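Local coordinates for protein alkylpurine DNA glycosylase AlkC (Pseudomonas fluorescens, PDB 5VI0) that removes alkylated purine bases from DNA as a base-excision-repair glycosylase that works without flipping the damaged nucleotide out of the helix, at residues Ala124-Arg129 with Pro164-Ser169; Val154-Ser159 with Ser194-Lys199. All blocks are in the same frame, centred on the assembly; numbering follows the deposited sequence.

Interaction 1. Residues Ala124-Arg129 with Pro164-Ser169; sequences AEFAIR and PRLPWS. With P4K (polyethylene glycol), chain G; nucleotides of chain E.
Arg129 lays one face of its guanidinium on Leu166, whose CB sits 3.5 Å above the plane over its centre. A bend at chi3 (86°) turns the group back along the 164-169 loop, and NE reaches Ser169 OG at 2.9 Å, the donor angle being 138° and the oxygen slightly tilted from the guanidinium plane. NH1 bonds to the carbonyls of Gly161 and Arg163 and NH2 to that of Phe170, while Leu166 CD2 packs 3.5 Å from Arg129 CD. This is the closely packed part. The Phe126 side is looser: Phe126 CE1 lies 3.7 Å from Trp168 CB, and a water bridges Pro167 O and OE1 of Glu125, whose OE2 bonds to Ser123 OG. A second water, between the two sides, joins Ser169 OG and Phe126 O. From within the type II turn Leu166-Ser169, Trp168 donates NE1 in the ring plane to N3 of DG8 in chain E (3.2 Å, 169°); polyethylene glycol C18 lies over one indole face, offset toward its rim. With an alanine at Trp168, guanine N3 would probably lose this donor and the glycol its ring. The chemistry implies a buried guanidinium, its charge probably stabilised by backbone carbonyls, holding a loop whose Trp168 contacts the DNA minor-groove edge.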
loop_
_atom_site.group_PDB
_atom_site.type_symbol
_atom_site.label_atom_id
_atom_site.label_comp_id
_atom_site.label_asym_id
_atom_site.label_seq_id
_atom_site.Cartn_x
_atom_site.Cartn_y
_atom_site.Cartn_z
ATOM N N ALA A 124 15.896 1.706 0.595
ATOM C CA ALA A 124 16.251 0.532 1.372
ATOM C C ALA A 124 15.025 -0.203 1.907
ATOM O O ALA A 124 15.142 -0.950 2.884
ATOM C CB ALA A 124 17.186 0.920 2.514
ATOM N N GLU A 125 13.860 -0.031 1.270
ATOM C CA GLU A 125 12.636 -0.609 1.818
ATOM C C GLU A 125 12.686 -2.132 1.806
ATOM O O GLU A 125 12.161 -2.777 2.722
ATOM C CB GLU A 125 11.397 -0.095 1.058
ATOM C CG GLU A 125 11.253 -0.608 -0.371
ATOM C CD GLU A 125 10.337 0.250 -1.239
ATOM O OE1 GLU A 125 9.266 -0.261 -1.643
ATOM O OE2 GLU A 125 10.690 1.429 -1.525
ATOM N N PHE A 126 13.301 -2.731 0.781
ATOM C CA PHE A 126 13.383 -4.190 0.755
ATOM C C PHE A 126 14.440 -4.693 1.715
ATOM O O PHE A 126 14.222 -5.685 2.418
ATOM C CB PHE A 126 13.680 -4.697 -0.659
ATOM C CG PHE A 126 12.638 -4.297 -1.664
ATOM C CD1 PHE A 126 11.357 -4.842 -1.610
ATOM C CD2 PHE A 126 12.926 -3.364 -2.648
ATOM C CE1 PHE A 126 10.402 -4.480 -2.524
ATOM C CE2 PHE A 126 11.962 -2.983 -3.561
ATOM C CZ PHE A 126 10.699 -3.534 -3.499
ATOM N N ALA A 127 15.577 -3.996 1.770
ATOM C CA ALA A 127 16.718 -4.474 2.547
ATOM C C ALA A 127 16.458 -4.362 4.045
ATOM O O ALA A 127 16.871 -5.238 4.816
ATOM C CB ALA A 127 17.975 -3.693 2.158
ATOM N N ILE A 128 15.770 -3.301 4.481
ATOM C CA ILE A 128 15.514 -3.136 5.903
ATOM C C ILE A 128 14.668 -4.282 6.425
ATOM O O ILE A 128 14.738 -4.627 7.608
ATOM C CB ILE A 128 14.844 -1.764 6.177
ATOM C CG1 ILE A 128 14.706 -1.502 7.686
ATOM C CG2 ILE A 128 13.509 -1.662 5.472
ATOM C CD1 ILE A 128 16.055 -1.299 8.410
ATOM N N ARG A 129 13.898 -4.918 5.552
ATOM C CA ARG A 129 12.952 -5.916 6.013
ATOM C C ARG A 129 13.620 -7.222 6.408
ATOM O O ARG A 129 13.048 -7.964 7.212
ATOM C CB ARG A 129 11.889 -6.152 4.945
ATOM C CG ARG A 129 10.912 -4.993 4.863
ATOM C CD ARG A 129 10.080 -5.042 3.592
ATOM N NE ARG A 129 8.877 -5.869 3.697
ATOM C CZ ARG A 129 7.759 -5.504 4.325
ATOM N NH1 ARG A 129 7.689 -4.338 4.951
ATOM N NH2 ARG A 129 6.706 -6.307 4.330
ATOM N N PRO A 164 3.154 -3.639 6.901
ATOM C CA PRO A 164 2.777 -5.060 6.923
ATOM C C PRO A 164 2.835 -5.714 5.553
ATOM O O PRO A 164 3.377 -6.820 5.426
ATOM C CB PRO A 164 1.351 -5.029 7.479
ATOM C CG PRO A 164 1.202 -3.684 8.097
ATOM C CD PRO A 164 2.067 -2.764 7.355
ATOM N N ARG A 165 2.311 -5.050 4.516
ATOM C CA ARG A 165 2.191 -5.664 3.196
ATOM C C ARG A 165 2.881 -4.887 2.083
ATOM O O ARG A 165 2.225 -4.464 1.130
ATOM C CB ARG A 165 0.721 -5.829 2.823
ATOM C CG ARG A 165 -0.097 -6.430 3.907
ATOM C CD ARG A 165 -1.416 -6.872 3.366
ATOM N NE ARG A 165 -2.182 -7.527 4.406
ATOM C CZ ARG A 165 -3.186 -8.360 4.180
ATOM N NH1 ARG A 165 -3.554 -8.647 2.935
ATOM N NH2 ARG A 165 -3.814 -8.903 5.211
ATOM N N LEU A 166 4.188 -4.718 2.167
ATOM C CA LEU A 166 4.919 -4.028 1.111
ATOM C C LEU A 166 4.855 -4.817 -0.200
ATOM O O LEU A 166 5.117 -6.021 -0.200
ATOM C CB LEU A 166 6.364 -3.848 1.554
ATOM C CG LEU A 166 7.201 -3.003 0.613
ATOM C CD1 LEU A 166 6.693 -1.582 0.634
ATOM C CD2 LEU A 166 8.649 -3.098 1.050
ATOM N N PRO A 167 4.483 -4.201 -1.319
ATOM C CA PRO A 167 4.514 -4.945 -2.591
ATOM C C PRO A 167 5.932 -5.355 -2.985
ATOM O O PRO A 167 6.903 -4.632 -2.749
ATOM C CB PRO A 167 3.890 -3.963 -3.589
ATOM C CG PRO A 167 2.882 -3.171 -2.713
ATOM C CD PRO A 167 3.619 -3.000 -1.394
ATOM N N TRP A 168 6.042 -6.551 -3.572
ATOM C CA TRP A 168 7.305 -7.185 -3.955
ATOM C C TRP A 168 8.139 -7.590 -2.756
ATOM O O TRP A 168 9.344 -7.756 -2.878
ATOM C CB TRP A 168 8.164 -6.302 -4.889
ATOM C CG TRP A 168 7.652 -6.228 -6.302
ATOM C CD1 TRP A 168 6.426 -6.653 -6.757
ATOM C CD2 TRP A 168 8.346 -5.719 -7.445
ATOM N NE1 TRP A 168 6.314 -6.424 -8.103
ATOM C CE2 TRP A 168 7.473 -5.850 -8.555
ATOM C CE3 TRP A 168 9.611 -5.158 -7.642
ATOM C CZ2 TRP A 168 7.835 -5.454 -9.848
ATOM C CZ3 TRP A 168 9.965 -4.749 -8.930
ATOM C CH2 TRP A 168 9.074 -4.897 -10.015
ATOM N N SER A 169 7.542 -7.752 -1.584
ATOM C CA SER A 169 8.293 -8.266 -0.448
ATOM C C SER A 169 7.382 -9.172 0.358
ATOM O O SER A 169 6.155 -9.075 0.286
ATOM C CB SER A 169 8.853 -7.134 0.432
ATOM O OG SER A 169 9.628 -7.643 1.506
HETATM O O1 P4K G . 11.573 13.237 -3.357
HETATM C C1 P4K G . 11.140 12.269 -4.290
HETATM C C2 P4K G . 11.309 10.841 -3.748
HETATM O O2 P4K G . 11.696 9.963 -4.784
HETATM C C3 P4K G . 12.719 9.037 -4.489
HETATM C C4 P4K G . 13.698 8.928 -5.675
HETATM O O3 P4K G . 15.019 8.626 -5.276
HETATM C C5 P4K G . 16.047 9.501 -5.707
HETATM C C6 P4K G . 15.934 9.785 -7.214
HETATM O O4 P4K G . 17.097 9.374 -7.891
HETATM C C7 P4K G . 16.980 9.080 -9.268
HETATM C C8 P4K G . 15.703 8.280 -9.564
HETATM O O5 P4K G . 15.488 8.262 -10.959
HETATM C C9 P4K G . 15.530 6.993 -11.563
HETATM C C10 P4K G . 14.162 6.298 -11.550
HETATM O O6 P4K G . 14.040 5.294 -10.566
HETATM C C11 P4K G . 13.114 5.600 -9.543
HETATM C C12 P4K G . 12.559 4.325 -8.891
HETATM O O7 P4K G . 12.968 4.322 -7.540
HETATM C C13 P4K G . 13.268 3.074 -6.954
HETATM C C14 P4K G . 12.101 2.670 -6.050
HETATM O O8 P4K G . 12.195 1.332 -5.631
HETATM C C15 P4K G . 11.794 0.348 -6.545
HETATM C C16 P4K G . 10.294 0.458 -6.791
HETATM C C17 P4K G . 8.710 -0.481 -8.247
HETATM C C18 P4K G . 7.852 -1.750 -8.167
HETATM C C19 P4K G . 6.245 -2.531 -6.601
HETATM C C20 P4K G . 4.880 -3.048 -7.074
HETATM C C21 P4K G . 3.001 -1.542 -7.119
HETATM C C22 P4K G . 3.074 -0.035 -7.381
HETATM C C23 P4K G . 2.225 1.173 -9.259
HETATM C C24 P4K G . 1.396 0.559 -10.383
HETATM C C25 P4K G . 2.760 -0.429 -12.011
HETATM C C26 P4K G . 3.176 -0.232 -13.463
HETATM C C27 P4K G . 5.408 0.441 -13.716
HETATM C C28 P4K G . 6.088 1.446 -14.651
HETATM C C29 P4K G . 4.950 2.760 -16.272
HETATM C C30 P4K G . 4.026 3.975 -16.383
HETATM O O10 P4K G . 6.695 -1.478 -7.412
HETATM O O11 P4K G . 4.165 -2.035 -7.739
HETATM O O12 P4K G . 1.964 0.385 -8.131
HETATM O O13 P4K G . 2.029 0.693 -11.625
HETATM O O14 P4K G . 4.079 0.834 -13.519
HETATM O O15 P4K G . 5.238 2.533 -14.915
HETATM O O9 P4K G . 9.863 -0.683 -7.475
ATOM P P DG E 8 7.319 -7.178 -15.656
ATOM O OP1 DG E 8 8.721 -6.963 -16.076
ATOM O OP2 DG E 8 6.367 -7.848 -16.567
ATOM O "O5'" DG E 8 7.262 -8.007 -14.296
ATOM C "C5'" DG E 8 8.056 -7.627 -13.187
ATOM C "C4'" DG E 8 7.497 -8.244 -11.925
ATOM O "O4'" DG E 8 6.186 -7.638 -11.618
ATOM C "C3'" DG E 8 7.248 -9.759 -12.009
ATOM O "O3'" DG E 8 7.508 -10.351 -10.755
ATOM C "C2'" DG E 8 5.750 -9.819 -12.309
ATOM C "C1'" DG E 8 5.275 -8.690 -11.398
ATOM N N9 DG E 8 3.890 -8.259 -11.604
ATOM C C8 DG E 8 3.059 -8.577 -12.663
ATOM N N7 DG E 8 1.848 -8.095 -12.540
ATOM C C5 DG E 8 1.873 -7.416 -11.320
ATOM C C6 DG E 8 0.850 -6.688 -10.647
ATOM O O6 DG E 8 -0.319 -6.482 -11.011
ATOM N N1 DG E 8 1.301 -6.179 -9.433
ATOM C C2 DG E 8 2.580 -6.342 -8.935
ATOM N N2 DG E 8 2.836 -5.774 -7.751
ATOM N N3 DG E 8 3.535 -7.019 -9.548
ATOM C C4 DG E 8 3.119 -7.523 -10.728
HETATM O O HOH W 1 7.044 -1.827 -3.005
HETATM O O HOH W 2 12.195 -7.554 0.843
#

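Interaction 2. Residues Val154-Ser159 with Ser194-Lys199; sequences VRRLAS and SLYVRK. With P4K (polyethylene glycol), chain G; nucleotides of chain F.
CG anti to the backbone N (chi1 -166°) and a bend at chi2 (-96°) send Arg156 across one face of the Tyr196 ring. Its CG stands 3.6 Å from the ring centroid in a CH-pi contact, and farther along the chain NE comes 3.3 Å from Tyr196 CE1, with guanidinium and ring planes nearly parallel. Polyethylene glycol C2 lies 3.5 Å above the opposite face, which sandwiches the tyrosine between arginine and ligand. Rotation of the arginine end is further limited by a water that accepts from Arg156 NE (3.0 Å) and donates to Tyr196 O (2.7 Å), and by a salt bridge from NH1 to Glu125. Away from the pocket, Val197 CG2 packs 3.9 Å from Arg155 CB, and Arg155 NH1 forms a salt bridge with Asp192. Ser194 is the N-cap of its helix, its OG accepting from Val197 N at 2.9 Å and also bonded to Glu152. Lys199 lies beside the abasic-site analogue of chain F. The two helical segments run almost parallel (4°) with axes 8.7 Å apart, consistent with the stacked HEAT-like repeats of this family; helix 136-146 and helix 183-189 pack against 154-159, and helix 228-237 flanks 194-199.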
loop_
_atom_site.group_PDB
_atom_site.type_symbol
_atom_site.label_atom_id
_atom_site.label_comp_id
_atom_site.label_asym_id
_atom_site.label_seq_id
_atom_site.Cartn_x
_atom_site.Cartn_y
_atom_site.Cartn_z
ATOM N N VAL A 154 14.791 9.444 4.507
ATOM C CA VAL A 154 14.997 8.652 5.712
ATOM C C VAL A 154 13.680 8.491 6.455
ATOM O O VAL A 154 13.287 7.377 6.822
ATOM C CB VAL A 154 16.086 9.309 6.590
ATOM C CG1 VAL A 154 16.379 8.492 7.843
ATOM C CG2 VAL A 154 17.361 9.516 5.767
ATOM N N ARG A 155 12.965 9.600 6.663
ATOM C CA ARG A 155 11.632 9.514 7.246
ATOM C C ARG A 155 10.753 8.545 6.463
ATOM O O ARG A 155 10.062 7.701 7.050
ATOM C CB ARG A 155 10.995 10.895 7.289
ATOM C CG ARG A 155 11.215 11.694 8.540
ATOM C CD ARG A 155 10.494 13.034 8.393
ATOM N NE ARG A 155 11.418 13.961 7.770
ATOM C CZ ARG A 155 11.099 14.819 6.820
ATOM N NH1 ARG A 155 9.868 14.873 6.372
ATOM N NH2 ARG A 155 12.023 15.619 6.319
ATOM N N ARG A 156 10.789 8.629 5.132
ATOM C CA ARG A 156 9.961 7.740 4.323
ATOM C C ARG A 156 10.332 6.272 4.537
ATOM O O ARG A 156 9.446 5.414 4.626
ATOM C CB ARG A 156 10.063 8.134 2.848
ATOM C CG ARG A 156 9.015 7.524 1.943
ATOM C CD ARG A 156 9.530 6.263 1.243
ATOM N NE ARG A 156 8.543 5.808 0.283
ATOM C CZ ARG A 156 8.680 4.741 -0.488
ATOM N NH1 ARG A 156 9.786 4.018 -0.384
ATOM N NH2 ARG A 156 7.711 4.402 -1.352
ATOM N N LEU A 157 11.630 5.961 4.643
ATOM C CA LEU A 157 12.042 4.574 4.892
ATOM C C LEU A 157 11.446 4.042 6.196
ATOM O O LEU A 157 10.959 2.909 6.251
ATOM C CB LEU A 157 13.567 4.470 4.916
ATOM C CG LEU A 157 14.233 3.120 5.195
ATOM C CD1 LEU A 157 13.736 2.052 4.209
ATOM C CD2 LEU A 157 15.771 3.240 5.110
ATOM N N ALA A 158 11.467 4.854 7.252
ATOM C CA ALA A 158 10.841 4.474 8.515
ATOM C C ALA A 158 9.418 3.988 8.300
ATOM O O ALA A 158 8.992 2.985 8.885
ATOM C CB ALA A 158 10.851 5.663 9.474
ATOM N N SER A 159 8.677 4.674 7.445
ATOM C CA SER A 159 7.289 4.314 7.219
ATOM C C SER A 159 7.165 3.159 6.231
ATOM O O SER A 159 6.437 2.195 6.481
ATOM C CB SER A 159 6.522 5.535 6.716
ATOM O OG SER A 159 5.236 5.126 6.320
ATOM N N SER A 194 6.190 16.417 3.730
ATOM C CA SER A 194 6.625 15.729 2.525
ATOM C C SER A 194 5.494 14.884 1.941
ATOM O O SER A 194 4.957 13.994 2.608
ATOM C CB SER A 194 7.840 14.862 2.850
ATOM O OG SER A 194 8.011 13.852 1.884
ATOM N N LEU A 195 5.137 15.154 0.688
ATOM C CA LEU A 195 4.201 14.276 -0.006
ATOM C C LEU A 195 4.725 12.843 -0.055
ATOM O O LEU A 195 3.961 11.882 0.103
ATOM C CB LEU A 195 3.950 14.812 -1.411
ATOM C CG LEU A 195 3.099 13.957 -2.349
ATOM C CD1 LEU A 195 1.693 13.783 -1.797
ATOM C CD2 LEU A 195 3.071 14.585 -3.727
ATOM N N TYR A 196 6.038 12.687 -0.250
ATOM C CA TYR A 196 6.642 11.362 -0.353
ATOM C C TYR A 196 6.435 10.577 0.925
ATOM O O TYR A 196 6.031 9.407 0.889
ATOM C CB TYR A 196 8.132 11.508 -0.658
ATOM C CG TYR A 196 8.911 10.227 -0.934
ATOM C CD1 TYR A 196 8.405 9.229 -1.768
ATOM C CD2 TYR A 196 10.188 10.055 -0.408
ATOM C CE1 TYR A 196 9.147 8.096 -2.039
ATOM C CE2 TYR A 196 10.926 8.934 -0.671
ATOM C CZ TYR A 196 10.413 7.962 -1.475
ATOM O OH TYR A 196 11.177 6.861 -1.707
ATOM N N VAL A 197 6.714 11.211 2.071
ATOM C CA VAL A 197 6.440 10.593 3.367
ATOM C C VAL A 197 4.944 10.347 3.537
ATOM O O VAL A 197 4.530 9.255 3.953
ATOM C CB VAL A 197 6.993 11.459 4.516
ATOM C CG1 VAL A 197 6.600 10.865 5.874
ATOM C CG2 VAL A 197 8.507 11.615 4.401
ATOM N N ARG A 198 4.111 11.346 3.198
ATOM C CA ARG A 198 2.671 11.228 3.445
ATOM C C ARG A 198 2.066 10.043 2.699
ATOM O O ARG A 198 1.252 9.308 3.267
ATOM C CB ARG A 198 1.932 12.519 3.077
ATOM C CG ARG A 198 2.212 13.644 4.029
ATOM C CD ARG A 198 1.302 14.859 3.883
ATOM N NE ARG A 198 0.844 15.153 2.533
ATOM C CZ ARG A 198 1.407 16.017 1.692
ATOM N NH1 ARG A 198 2.499 16.677 2.023
ATOM N NH2 ARG A 198 0.866 16.213 0.496
ATOM N N LYS A 199 2.455 9.826 1.438
ATOM C CA LYS A 199 2.021 8.610 0.750
ATOM C C LYS A 199 2.352 7.374 1.580
ATOM O O LYS A 199 1.492 6.517 1.821
ATOM C CB LYS A 199 2.678 8.510 -0.627
ATOM C CG LYS A 199 2.380 9.668 -1.539
ATOM C CD LYS A 199 3.042 9.472 -2.885
ATOM C CE LYS A 199 2.613 10.531 -3.874
ATOM N NZ LYS A 199 3.691 10.845 -4.873
HETATM O O1 P4K G . 11.573 13.237 -3.357
HETATM C C1 P4K G . 11.140 12.269 -4.290
HETATM C C2 P4K G . 11.309 10.841 -3.748
HETATM O O2 P4K G . 11.696 9.963 -4.784
HETATM C C3 P4K G . 12.719 9.037 -4.489
HETATM C C4 P4K G . 13.698 8.928 -5.675
HETATM O O3 P4K G . 15.019 8.626 -5.276
HETATM C C5 P4K G . 16.047 9.501 -5.707
HETATM C C6 P4K G . 15.934 9.785 -7.214
HETATM O O4 P4K G . 17.097 9.374 -7.891
HETATM C C7 P4K G . 16.980 9.080 -9.268
HETATM C C8 P4K G . 15.703 8.280 -9.564
HETATM O O5 P4K G . 15.488 8.262 -10.959
HETATM C C9 P4K G . 15.530 6.993 -11.563
HETATM C C10 P4K G . 14.162 6.298 -11.550
HETATM O O6 P4K G . 14.040 5.294 -10.566
HETATM C C11 P4K G . 13.114 5.600 -9.543
HETATM C C12 P4K G . 12.559 4.325 -8.891
HETATM O O7 P4K G . 12.968 4.322 -7.540
HETATM C C13 P4K G . 13.268 3.074 -6.954
HETATM C C14 P4K G . 12.101 2.670 -6.050
HETATM O O8 P4K G . 12.195 1.332 -5.631
HETATM C C15 P4K G . 11.794 0.348 -6.545
HETATM C C16 P4K G . 10.294 0.458 -6.791
HETATM C C17 P4K G . 8.710 -0.481 -8.247
HETATM C C18 P4K G . 7.852 -1.750 -8.167
HETATM C C19 P4K G . 6.245 -2.531 -6.601
HETATM C C20 P4K G . 4.880 -3.048 -7.074
HETATM C C21 P4K G . 3.001 -1.542 -7.119
HETATM C C22 P4K G . 3.074 -0.035 -7.381
HETATM C C23 P4K G . 2.225 1.173 -9.259
HETATM C C24 P4K G . 1.396 0.559 -10.383
HETATM C C25 P4K G . 2.760 -0.429 -12.011
HETATM C C26 P4K G . 3.176 -0.232 -13.463
HETATM C C27 P4K G . 5.408 0.441 -13.716
HETATM C C28 P4K G . 6.088 1.446 -14.651
HETATM C C29 P4K G . 4.950 2.760 -16.272
HETATM C C30 P4K G . 4.026 3.975 -16.383
HETATM O O10 P4K G . 6.695 -1.478 -7.412
HETATM O O11 P4K G . 4.165 -2.035 -7.739
HETATM O O12 P4K G . 1.964 0.385 -8.131
HETATM O O13 P4K G . 2.029 0.693 -11.625
HETATM O O14 P4K G . 4.079 0.834 -13.519
HETATM O O15 P4K G . 5.238 2.533 -14.915
HETATM O O9 P4K G . 9.863 -0.683 -7.475
ATOM O "O5'" 3DR F 7 -0.095 8.035 -3.941
ATOM P P 3DR F 7 0.670 6.715 -4.522
ATOM O OP1 3DR F 7 1.661 7.079 -5.595
ATOM O OP2 3DR F 7 1.311 5.981 -3.379
ATOM C "C2'" 3DR F 7 -2.474 11.707 -5.200
ATOM C "C5'" 3DR F 7 -1.225 8.437 -4.636
ATOM C "C4'" 3DR F 7 -1.557 9.846 -4.219
ATOM O "O4'" 3DR F 7 -0.542 10.637 -4.147
ATOM C "C1'" 3DR F 7 -0.996 11.967 -4.834
ATOM C "C3'" 3DR F 7 -2.486 10.428 -5.419
ATOM O "O3'" 3DR F 7 -3.772 9.780 -5.225
HETATM O O HOH W 3 5.932 7.007 -0.436
#

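From the N terminus, the chain passes 124-129, 154-159, 164-169 and 194-199 in turn, so the two contacts cross rather than nest. Interaction 1 closes a loop of 34 residues that contains helix 136-146 and helix 152-161, bringing the start of helix 125-134 to the loop after helix 152-161. Interaction 2 closes an equally long loop that holds helix 173-177 and helix 183-189, and joins helix 152-161 to helix 195-209. Leu157, packing on Ala124 and Ile128, links them directly, beside the Glu125-Arg156 charge pair. Together they tie helices 125-134, 152-161 and 195-209 and the loop after 152-161 together; one polyethylene glycol touches both contacts, and Trp168 and Lys199 both lie against the DNA.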